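Local atomic coordinates of 2-polyprenyl-6-methoxyphenol hydroxylase-like FAD-dependent oxidoreductase (Streptomyces sp. NRRL 11266, PDB entry 6UI5), a protein that binds flavin-adenine dinucleotide as a FAD-dependent oxidoreductase related to the aromatic-ring hydroxylases. Residues 201-206 against 348-353. Numbering follows the deposited sequence.
Sequences TDNGDQ and LLYPRP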
ATOM      1  N   THR A 201     -11.014 -20.109  -1.069  1.00127.04           N
ATOM      2  CA  THR A 201     -12.361 -20.297  -0.557  1.00128.62           C
ATOM      3  C   THR A 201     -12.894 -18.976   0.003  1.00135.96           C
ATOM      4  O   THR A 201     -12.282 -17.908  -0.157  1.00125.22           O
ATOM      5  CB  THR A 201     -12.358 -21.421   0.479  1.00123.88           C
ATOM      6  OG1 THR A 201     -11.394 -21.135   1.499  1.00119.49           O
ATOM      7  CG2 THR A 201     -11.995 -22.744  -0.185  1.00125.25           C
ATOM      8  N   ASP A 202     -14.065 -19.038   0.657  1.00143.89           N
ATOM      9  CA  ASP A 202     -14.709 -17.851   1.213  1.00148.39           C
ATOM     10  C   ASP A 202     -14.227 -17.539   2.625  1.00146.89           C
ATOM     11  O   ASP A 202     -14.963 -16.970   3.445  1.00149.43           O
ATOM     12  CB  ASP A 202     -16.228 -17.998   1.142  1.00151.26           C
ATOM     13  CG  ASP A 202     -16.748 -17.875  -0.284  1.00149.60           C
ATOM     14  OD1 ASP A 202     -16.171 -18.520  -1.189  1.00146.24           O
ATOM     15  OD2 ASP A 202     -17.721 -17.121  -0.503  1.00151.53           O
ATOM     16  N   ASN A 203     -13.010 -17.955   2.925  1.00141.19           N
ATOM     17  CA  ASN A 203     -12.177 -17.449   3.996  1.00129.84           C
ATOM     18  C   ASN A 203     -10.781 -17.499   3.398  1.00125.46           C
ATOM     19  O   ASN A 203     -10.598 -18.010   2.294  1.00131.77           O
ATOM     20  CB  ASN A 203     -12.365 -18.282   5.272  1.00127.38           C
ATOM     21  CG  ASN A 203     -11.451 -17.857   6.406  1.00120.20           C
ATOM     22  OD1 ASN A 203     -10.600 -16.977   6.244  1.00117.80           O
ATOM     23  ND2 ASN A 203     -11.625 -18.485   7.571  1.00106.94           N
ATOM     24  N   GLY A 204      -9.797 -16.955   4.098  1.00113.11           N
ATOM     25  CA  GLY A 204      -8.454 -16.955   3.534  1.00110.36           C
ATOM     26  C   GLY A 204      -7.891 -18.300   3.079  1.00105.65           C
ATOM     27  O   GLY A 204      -6.908 -18.343   2.328  1.00106.85           O
ATOM     28  N   ASP A 205      -8.532 -19.396   3.494  1.00101.09           N
ATOM     29  CA  ASP A 205      -7.959 -20.733   3.360  1.00100.97           C
ATOM     30  C   ASP A 205      -7.950 -21.210   1.913  1.00 98.43           C
ATOM     31  O   ASP A 205      -8.955 -21.105   1.203  1.00109.11           O
ATOM     32  CB  ASP A 205      -8.740 -21.721   4.225  1.00104.79           C
ATOM     33  CG  ASP A 205      -9.145 -21.122   5.548  1.00107.99           C
ATOM     34  OD1 ASP A 205     -10.258 -20.566   5.628  1.00111.02           O
ATOM     35  OD2 ASP A 205      -8.342 -21.171   6.499  1.00108.94           O
ATOM     36  N   GLN A 206      -6.821 -21.774   1.494  1.00 91.68           N
ATOM     37  CA  GLN A 206      -6.624 -22.238   0.131  1.00 91.28           C
ATOM     38  C   GLN A 206      -6.385 -23.740   0.120  1.00 92.83           C
ATOM     39  O   GLN A 206      -5.943 -24.328   1.115  1.00 89.21           O
ATOM     40  CB  GLN A 206      -5.436 -21.514  -0.534  1.00 94.05           C
ATOM     41  CG  GLN A 206      -5.291 -20.020  -0.144  1.00 94.62           C
ATOM     42  CD  GLN A 206      -3.962 -19.388  -0.592  1.00 94.87           C
ATOM     43  OE1 GLN A 206      -3.455 -19.681  -1.678  1.00 96.12           O
ATOM     44  NE2 GLN A 206      -3.409 -18.502   0.241  1.00 88.98           N
ATOM     45  N   LEU A 348      -4.250  -9.136   2.445  1.00 58.56           N
ATOM     46  CA  LEU A 348      -5.399  -9.106   1.547  1.00 67.26           C
ATOM     47  C   LEU A 348      -6.257 -10.361   1.662  1.00 67.03           C
ATOM     48  O   LEU A 348      -7.247 -10.494   0.931  1.00 72.74           O
ATOM     49  CB  LEU A 348      -4.958  -8.920   0.089  1.00 69.12           C
ATOM     50  CG  LEU A 348      -4.296  -7.590  -0.281  1.00 71.72           C
ATOM     51  CD1 LEU A 348      -2.891  -7.531   0.208  1.00 74.49           C
ATOM     52  CD2 LEU A 348      -4.336  -7.333  -1.786  1.00 70.23           C
ATOM     53  N   LEU A 349      -5.903 -11.274   2.565  1.00 51.10           N
ATOM     54  CA  LEU A 349      -6.627 -12.515   2.747  1.00 61.09           C
ATOM     55  C   LEU A 349      -7.301 -12.606   4.104  1.00 67.55           C
ATOM     56  O   LEU A 349      -8.474 -12.976   4.198  1.00 79.94           O
ATOM     57  CB  LEU A 349      -5.658 -13.685   2.550  1.00 59.90           C
ATOM     58  CG  LEU A 349      -5.204 -13.771   1.101  1.00 70.33           C
ATOM     59  CD1 LEU A 349      -4.104 -14.789   0.969  1.00 80.70           C
ATOM     60  CD2 LEU A 349      -6.395 -14.147   0.236  1.00 70.97           C
ATOM     61  N   TYR A 350      -6.593 -12.250   5.161  1.00 65.36           N
ATOM     62  CA  TYR A 350      -7.077 -12.533   6.486  1.00 62.04           C
ATOM     63  C   TYR A 350      -6.530 -11.532   7.494  1.00 56.47           C
ATOM     64  O   TYR A 350      -5.389 -11.133   7.403  1.00 61.16           O
ATOM     65  CB  TYR A 350      -6.683 -13.969   6.864  1.00 65.05           C
ATOM     66  CG  TYR A 350      -7.145 -14.406   8.235  1.00 72.27           C
ATOM     67  CD1 TYR A 350      -8.385 -15.024   8.415  1.00 81.31           C
ATOM     68  CD2 TYR A 350      -6.346 -14.204   9.353  1.00 70.22           C
ATOM     69  CE1 TYR A 350      -8.809 -15.425   9.671  1.00 83.14           C
ATOM     70  CE2 TYR A 350      -6.769 -14.584  10.608  1.00 81.51           C
ATOM     71  CZ  TYR A 350      -7.993 -15.203  10.765  1.00 88.79           C
ATOM     72  OH  TYR A 350      -8.393 -15.586  12.028  1.00101.84           O
ATOM     73  N   PRO A 351      -7.335 -11.154   8.492  1.00 73.95           N
ATOM     74  CA  PRO A 351      -8.745 -11.531   8.660  1.00 76.09           C
ATOM     75  C   PRO A 351      -9.597 -10.798   7.654  1.00 71.04           C
ATOM     76  O   PRO A 351      -9.104  -9.870   6.993  1.00 66.42           O
ATOM     77  CB  PRO A 351      -9.073 -11.096  10.085  1.00 78.89           C
ATOM     78  CG  PRO A 351      -8.031 -10.100  10.446  1.00 81.39           C
ATOM     79  CD  PRO A 351      -6.795 -10.464   9.673  1.00 79.09           C
ATOM     80  N   ARG A 352     -10.849 -11.206   7.500  1.00 64.93           N
ATOM     81  CA  ARG A 352     -11.627 -10.669   6.391  1.00 77.35           C
ATOM     82  C   ARG A 352     -11.960  -9.186   6.546  1.00 75.35           C
ATOM     83  O   ARG A 352     -12.135  -8.529   5.511  1.00 68.09           O
ATOM     84  CB  ARG A 352     -12.893 -11.505   6.162  1.00 71.39           C
ATOM     85  CG  ARG A 352     -14.174 -10.827   6.562  1.00 85.78           C
ATOM     86  CD  ARG A 352     -15.392 -11.652   6.162  1.00104.59           C
ATOM     87  NE  ARG A 352     -15.602 -12.779   7.070  1.00121.33           N
ATOM     88  CZ  ARG A 352     -15.328 -14.048   6.770  1.00131.22           C
ATOM     89  NH1 ARG A 352     -14.838 -14.363   5.570  1.00137.77           N
ATOM     90  NH2 ARG A 352     -15.541 -15.006   7.669  1.00133.79           N
ATOM     91  N   PRO A 353     -12.101  -8.609   7.754  1.00 80.61           N
ATOM     92  CA  PRO A 353     -12.235  -7.132   7.830  1.00 73.80           C
ATOM     93  C   PRO A 353     -11.039  -6.364   7.263  1.00 73.92           C
ATOM     94  O   PRO A 353     -11.207  -5.397   6.493  1.00 63.13           O
ATOM     95  CB  PRO A 353     -12.400  -6.871   9.335  1.00 73.92           C
ATOM     96  CG  PRO A 353     -11.968  -8.159  10.016  1.00 75.21           C
ATOM     97  CD  PRO A 353     -12.339  -9.237   9.068  1.00 79.91           C
TER
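G204 and L349 bring the two backbones closest, with CA atoms 4.9 Å apart, and the chains then diverge to 7.2 Å between the CA atoms of N203 and R352. G204 CA lies 4.0 Å from L349 O; the lack of a side chain at G204 probably helps, since a beta carbon there would point at the 348-353 segment and sit tight against Y350 CB. The side chains of L349 and Y350 leave the backbone toward the loop. N203 and Y350 meet where the amide oxygen OD1 comes up to the ring edge, near its plane, 3.7 Å from Y350 CD1; the amide and ring planes are inclined by only 20°. With CG anti to the backbone N (chi1 176°), N203 reaches this edge although its side chain does not start out in that direction. P351 CB covers one face of the same ring, and F224 also meets the ring in nearly parallel planes. Residues 201-206 belong to the FAD-binding domain, where the loop enters strand 206-211 of the antiparallel sheet, separate from the parallel Rossmann-type sheet; 348-353 turn from helix 325-346 into helix 352-365, with a cis peptide before the N-cap residue P351. L349 meets Q206 at about a right angle, CD1 lying 3.8 Å from the amide NE2. On the exposed side, the bent chain of R352 brings NH1 to the carbonyl of D202 in a weak hydrogen bond, 3.4 Å from NH1 to O with an N-H...O angle of 139°. R352 also packs on D172 of the second subunit.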